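Local coordinates for protein group 3 allergen SMIPP-S YvT004A06 (Sarcoptes scabiei type hominis, PDB 3H7T) that has the fold of a trypsin-like serine protease but is an inactivated paralogue, so it probably lacks proteolytic activity, and carries bound zinc, at residues P48-H54 with S66-I72; L80-N85 with K163-D167. All blocks are in the same frame, centred on the assembly; numbering follows the deposited sequence.

Contact 1. Residues P48-H54 with S66-I72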
loop_
_atom_site.group_PDB
_atom_site.type_symbol
_atom_site.label_atom_id
_atom_site.label_comp_id
_atom_site.label_asym_id
_atom_site.label_seq_id
_atom_site.Cartn_x
_atom_site.Cartn_y
_atom_site.Cartn_z
ATOM N N PRO A 48 1.194 13.962 12.757
ATOM C CA PRO A 48 -0.148 13.526 12.357
ATOM C C PRO A 48 -1.036 14.637 11.788
ATOM O O PRO A 48 -1.857 14.372 10.908
ATOM C CB PRO A 48 -0.745 12.978 13.658
ATOM C CG PRO A 48 0.420 12.600 14.486
ATOM C CD PRO A 48 1.493 13.591 14.154
ATOM N N SER A 49 -0.863 15.866 12.273
ATOM C CA SER A 49 -1.653 17.005 11.798
ATOM C C SER A 49 -1.358 17.355 10.336
ATOM O O SER A 49 -2.166 18.004 9.672
ATOM C CB SER A 49 -1.439 18.230 12.698
ATOM O OG SER A 49 -0.094 18.673 12.662
ATOM N N ASP A 50 -0.206 16.903 9.841
ATOM C CA ASP A 50 0.178 17.104 8.448
ATOM C C ASP A 50 -0.347 15.995 7.528
ATOM O O ASP A 50 -0.033 15.970 6.339
ATOM C CB ASP A 50 1.702 17.215 8.333
ATOM C CG ASP A 50 2.232 18.566 8.798
ATOM O OD1 ASP A 50 1.425 19.454 9.146
ATOM O OD2 ASP A 50 3.467 18.742 8.808
ATOM N N ILE A 51 -1.151 15.089 8.079
ATOM C CA ILE A 51 -1.644 13.937 7.321
ATOM C C ILE A 51 -3.172 13.906 7.252
ATOM O O ILE A 51 -3.855 14.077 8.263
ATOM C CB ILE A 51 -1.090 12.604 7.895
ATOM C CG1 ILE A 51 0.443 12.573 7.790
ATOM C CG2 ILE A 51 -1.703 11.392 7.175
ATOM C CD1 ILE A 51 1.104 11.499 8.655
ATOM N N SER A 52 -3.689 13.695 6.043
ATOM C CA SER A 52 -5.121 13.579 5.797
ATOM C C SER A 52 -5.443 12.229 5.155
ATOM O O SER A 52 -4.666 11.710 4.353
ATOM C CB SER A 52 -5.596 14.717 4.886
ATOM O OG SER A 52 -7.012 14.727 4.780
ATOM N N ILE A 53 -6.589 11.667 5.526
ATOM C CA ILE A 53 -7.089 10.434 4.931
ATOM C C ILE A 53 -8.317 10.773 4.090
ATOM O O ILE A 53 -9.313 11.284 4.616
ATOM C CB ILE A 53 -7.437 9.367 6.009
ATOM C CG1 ILE A 53 -6.174 8.900 6.737
ATOM C CG2 ILE A 53 -8.141 8.162 5.391
ATOM C CD1 ILE A 53 -5.874 9.700 8.006
ATOM N N HIS A 54 -8.238 10.480 2.793
ATOM C CA HIS A 54 -9.312 10.783 1.844
ATOM C C HIS A 54 -10.000 9.484 1.447
ATOM O O HIS A 54 -9.366 8.595 0.875
ATOM C CB HIS A 54 -8.747 11.525 0.616
ATOM C CG HIS A 54 -9.767 11.826 -0.443
ATOM N ND1 HIS A 54 -10.755 12.770 -0.279
ATOM C CD2 HIS A 54 -9.931 11.324 -1.690
ATOM C CE1 HIS A 54 -11.494 12.827 -1.373
ATOM N NE2 HIS A 54 -11.016 11.955 -2.242
ATOM N N SER A 66 -12.633 13.868 4.017
ATOM C CA SER A 66 -11.269 13.924 4.513
ATOM C C SER A 66 -11.308 13.997 6.027
ATOM O O SER A 66 -12.162 14.667 6.606
ATOM C CB SER A 66 -10.525 15.121 3.932
ATOM O OG SER A 66 -10.476 15.041 2.513
ATOM N N VAL A 67 -10.388 13.280 6.657
ATOM C CA VAL A 67 -10.302 13.219 8.107
ATOM C C VAL A 67 -8.825 13.279 8.478
ATOM O O VAL A 67 -7.983 12.635 7.836
ATOM C CB VAL A 67 -11.008 11.945 8.668
ATOM C CG1 VAL A 67 -10.363 10.661 8.136
ATOM C CG2 VAL A 67 -11.043 11.950 10.192
ATOM N N MET A 68 -8.515 14.080 9.491
ATOM C CA MET A 68 -7.142 14.278 9.931
ATOM C C MET A 68 -6.629 13.043 10.671
ATOM O O MET A 68 -7.409 12.301 11.273
ATOM C CB MET A 68 -7.067 15.506 10.844
ATOM C CG MET A 68 -5.935 16.480 10.526
ATOM S SD MET A 68 -5.944 17.065 8.811
ATOM C CE MET A 68 -5.334 18.742 9.003
ATOM N N ALA A 69 -5.319 12.822 10.611
ATOM C CA ALA A 69 -4.685 11.777 11.415
ATOM C C ALA A 69 -4.525 12.251 12.853
ATOM O O ALA A 69 -4.310 13.441 13.100
ATOM C CB ALA A 69 -3.341 11.405 10.838
ATOM N N LYS A 70 -4.633 11.312 13.788
ATOM C CA LYS A 70 -4.409 11.580 15.205
ATOM C C LYS A 70 -3.053 11.035 15.652
ATOM O O LYS A 70 -2.254 11.764 16.237
ATOM C CB LYS A 70 -5.535 10.972 16.044
ATOM C CG LYS A 70 -5.468 11.297 17.530
ATOM C CD LYS A 70 -6.808 11.056 18.213
ATOM C CE LYS A 70 -7.097 9.574 18.387
ATOM N NZ LYS A 70 -8.438 9.346 18.991
ATOM N N LYS A 71 -2.810 9.752 15.382
ATOM C CA LYS A 71 -1.555 9.092 15.744
ATOM C C LYS A 71 -1.002 8.266 14.581
ATOM O O LYS A 71 -1.759 7.726 13.771
ATOM C CB LYS A 71 -1.755 8.182 16.962
ATOM C CG LYS A 71 -2.195 8.898 18.235
ATOM C CD LYS A 71 -2.810 7.914 19.210
ATOM C CE LYS A 71 -3.645 8.608 20.276
ATOM N NZ LYS A 71 -4.406 7.621 21.097
ATOM N N ILE A 72 0.325 8.175 14.520
ATOM C CA ILE A 72 1.025 7.395 13.510
ATOM C C ILE A 72 1.837 6.304 14.212
ATOM O O ILE A 72 2.626 6.594 15.111
ATOM C CB ILE A 72 1.993 8.271 12.669
ATOM C CG1 ILE A 72 1.278 9.486 12.040
ATOM C CG2 ILE A 72 2.717 7.433 11.609
ATOM C CD1 ILE A 72 0.046 9.161 11.202
#
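I51 and I72 meet tip to tip because in both the longer branch, CG1, lies beside the backbone N (chi1 -62° and -54°); the chain of I51 then runs on extended, and its CD1 stops 3.6 Å from I72 CD1. This pair sits near one end of the beta hairpin 51-55/65-74, two neighbouring strands of the closed six-stranded antiparallel barrel, the N-terminal one of the trypsin fold. Hairpin pairing is carried by three backbone bonds: A69 N to I51 O at 3.0 Å, and the mutual bonds of the hydrogen-bonded pair I53 and V67. On the face of I53 and V67, I53 CB packs alongside V67 CG1 at 3.8 Å, while CD1 of I53 reaches the methyl of A69; I89 of strand 87-91 covers this patch, and V43 of helix 40-43 closes over I51 and I72. Further along, P48 of the 3-10 turn lays CB against K70 O at 3.2 Å. K70 and K71 both face E90 in a classic beta bulge. The other face bears S52, H54, S66 and M68. On its far side strand 51-55 is hydrogen-bonded to strand 15-20 (S52 with L19, H54 with G17), which closes the barrel. H54 ND1 is buried without a partner, S66 OG lying at the ring edge 3.6 Å away. The bent chain of M68 folds back over the turn, bringing its CE to 3.3 Å from S49 O.

Contact 2. Residues L80-N85 with K163-D167. With ZN (zinc ion), chain C.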
loop_
_atom_site.group_PDB
_atom_site.type_symbol
_atom_site.label_atom_id
_atom_site.label_comp_id
_atom_site.label_asym_id
_atom_site.label_seq_id
_atom_site.Cartn_x
_atom_site.Cartn_y
_atom_site.Cartn_z
ATOM N N LEU A 80 16.860 2.258 4.700
ATOM C CA LEU A 80 17.950 1.817 3.819
ATOM C C LEU A 80 17.604 0.553 3.037
ATOM O O LEU A 80 17.870 0.461 1.836
ATOM C CB LEU A 80 19.256 1.631 4.594
ATOM C CG LEU A 80 19.981 2.898 5.063
ATOM C CD1 LEU A 80 21.235 2.530 5.850
ATOM C CD2 LEU A 80 20.312 3.836 3.897
ATOM N N THR A 81 17.003 -0.415 3.716
ATOM C CA THR A 81 16.605 -1.664 3.082
ATOM C C THR A 81 15.111 -1.661 2.805
ATOM O O THR A 81 14.599 -2.556 2.138
ATOM C CB THR A 81 16.916 -2.856 3.989
ATOM O OG1 THR A 81 16.358 -2.613 5.288
ATOM C CG2 THR A 81 18.414 -3.051 4.107
ATOM N N MET A 82 14.427 -0.651 3.340
ATOM C CA MET A 82 12.966 -0.534 3.289
ATOM C C MET A 82 12.257 -1.688 4.013
ATOM O O MET A 82 11.106 -2.025 3.708
ATOM C CB MET A 82 12.474 -0.347 1.852
ATOM C CG MET A 82 13.083 0.902 1.184
ATOM S SD MET A 82 12.240 1.405 -0.322
ATOM C CE MET A 82 10.719 2.060 0.349
ATOM N N GLN A 83 12.954 -2.269 4.987
ATOM C CA GLN A 83 12.406 -3.349 5.812
ATOM C C GLN A 83 11.272 -2.828 6.666
ATOM O O GLN A 83 11.340 -1.703 7.173
ATOM C CB GLN A 83 13.479 -3.899 6.751
ATOM C CG GLN A 83 14.270 -5.067 6.217
ATOM C CD GLN A 83 15.176 -5.673 7.276
ATOM O OE1 GLN A 83 16.176 -6.309 6.950
ATOM N NE2 GLN A 83 14.825 -5.490 8.552
ATOM N N ASN A 84 10.248 -3.660 6.845
ATOM C CA ASN A 84 9.112 -3.331 7.713
ATOM C C ASN A 84 8.429 -2.043 7.258
ATOM O O ASN A 84 8.061 -1.197 8.072
ATOM C CB ASN A 84 9.565 -3.209 9.173
ATOM C CG ASN A 84 10.547 -4.299 9.578
ATOM O OD1 ASN A 84 10.348 -5.480 9.280
ATOM N ND2 ASN A 84 11.625 -3.900 10.244
ATOM N N ASN A 85 8.256 -1.921 5.942
ATOM C CA ASN A 85 7.731 -0.710 5.324
ATOM C C ASN A 85 6.198 -0.642 5.411
ATOM O O ASN A 85 5.494 -0.754 4.406
ATOM C CB ASN A 85 8.235 -0.638 3.875
ATOM C CG ASN A 85 7.820 0.632 3.150
ATOM O OD1 ASN A 85 7.352 1.599 3.752
ATOM N ND2 ASN A 85 7.990 0.623 1.832
ATOM N N LYS A 163 18.835 -6.516 -1.552
ATOM C CA LYS A 163 18.578 -6.086 -0.167
ATOM C C LYS A 163 17.111 -5.712 0.104
ATOM O O LYS A 163 16.663 -5.750 1.255
ATOM C CB LYS A 163 19.479 -4.898 0.206
ATOM C CG LYS A 163 19.048 -3.570 -0.456
ATOM C CD LYS A 163 19.705 -2.353 0.163
ATOM C CE LYS A 163 20.954 -1.951 -0.590
ATOM N NZ LYS A 163 21.476 -0.660 -0.072
ATOM N N TYR A 164 16.381 -5.328 -0.943
ATOM C CA TYR A 164 14.965 -4.964 -0.809
ATOM C C TYR A 164 14.032 -6.168 -0.715
ATOM O O TYR A 164 12.868 -6.015 -0.325
ATOM C CB TYR A 164 14.513 -4.058 -1.966
ATOM C CG TYR A 164 15.271 -2.747 -2.051
ATOM C CD1 TYR A 164 15.322 -1.876 -0.960
ATOM C CD2 TYR A 164 15.936 -2.383 -3.218
ATOM C CE1 TYR A 164 16.019 -0.671 -1.033
ATOM C CE2 TYR A 164 16.635 -1.175 -3.305
ATOM C CZ TYR A 164 16.674 -0.330 -2.207
ATOM O OH TYR A 164 17.362 0.859 -2.281
ATOM N N ILE A 165 14.536 -7.353 -1.066
ATOM C CA ILE A 165 13.713 -8.574 -1.104
ATOM C C ILE A 165 14.026 -9.478 0.093
ATOM O O ILE A 165 15.156 -9.961 0.259
ATOM C CB ILE A 165 13.898 -9.362 -2.441
ATOM C CG1 ILE A 165 13.912 -8.410 -3.667
ATOM C CG2 ILE A 165 12.861 -10.493 -2.572
ATOM C CD1 ILE A 165 12.594 -7.686 -3.930
ATOM N N TYR A 166 13.012 -9.712 0.916
ATOM C CA TYR A 166 13.176 -10.503 2.145
ATOM C C TYR A 166 11.815 -11.136 2.474
ATOM O O TYR A 166 10.844 -10.895 1.758
ATOM C CB TYR A 166 13.735 -9.611 3.273
ATOM C CG TYR A 166 12.763 -8.588 3.805
ATOM C CD1 TYR A 166 12.207 -8.735 5.073
ATOM C CD2 TYR A 166 12.380 -7.481 3.039
ATOM C CE1 TYR A 166 11.307 -7.814 5.565
ATOM C CE2 TYR A 166 11.481 -6.550 3.529
ATOM C CZ TYR A 166 10.942 -6.727 4.789
ATOM O OH TYR A 166 10.031 -5.831 5.292
ATOM N N ASP A 167 11.723 -11.939 3.529
ATOM C CA ASP A 167 10.483 -12.686 3.796
ATOM C C ASP A 167 9.269 -11.799 4.085
ATOM O O ASP A 167 8.122 -12.236 3.932
ATOM C CB ASP A 167 10.661 -13.697 4.936
ATOM C CG ASP A 167 11.685 -14.778 4.621
ATOM O OD1 ASP A 167 11.908 -15.119 3.433
ATOM O OD2 ASP A 167 12.265 -15.310 5.588
HETATM ZN ZN ZN C . 13.735 -15.806 3.117
HETATM O O HOH W 1 11.896 -3.759 0.864
HETATM O O HOH W 2 9.179 -3.807 3.867
#
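L80 opens the contact with its carbonyl: L80 O lies 3.6 Å from Y164 CE1, and the CD methylene of K163 comes up beside the same oxygen. At T81 the backbone again does the touching, since T81 O meets CD1 of Y164 at 3.3 Å, at the ring edge and near its plane. A water in reach of both T81 O and Y164 O bridges the two backbones. M82 runs obliquely past the Y164 ring: its CG touches CE1, and its sulfur stands 5.1 Å from the ring centroid, a Met-aromatic contact made off the ring normal. Q83 then turns to the second tyrosine. Its CG sits squarely over one face of the Y166 ring, 4.0 Å from the centroid, a CH-pi contact; the ring stands under it because Y166 CG projects between its own N and carbonyl carbon (chi1 71°). N84 gives its backbone N-H to Y166 OH, a short, nearly straight bond of 2.7 Å (166° at the hydrogen). Y220 OH bonds both this hydroxyl and N84 OD1, and a second water, 2.6 Å from Y166 OH, donates a hydrogen bond to M82 O and accepts one from N85 N. Three partners thus hold the hydroxyl of Y166. N85 itself turns its amide to Q41. Beyond Y166, D167 binds a zinc ion through OD1 at 2.0 Å. In active trypsin-like proteases the equivalent loops, one leading into the strand that starts near the catalytic aspartate and one following the helix before strand 169-172, border the non-primed side of the substrate cleft; here they probably occupy the same place.

In the fold
From the N terminus, the chain forms the first strands of the six-stranded barrel before contact 1 closes a local hairpin: only eleven residues separate 48-54 from 66-72. The second strand then leads out into the loop 80-85, whose partner lies 78 residues further along the chain, past the remaining barrel strand 87-91 and into the second sheet. Contact 2 therefore spans a much longer part of the sequence. The two follow in series, neither nested nor crossed, with centres about 26 Å apart. Contact 1 joins two adjacent strands within the closed first barrel, whereas contact 2 joins a first-barrel loop to the loop entering strand 169-172 of the seven-stranded sheet.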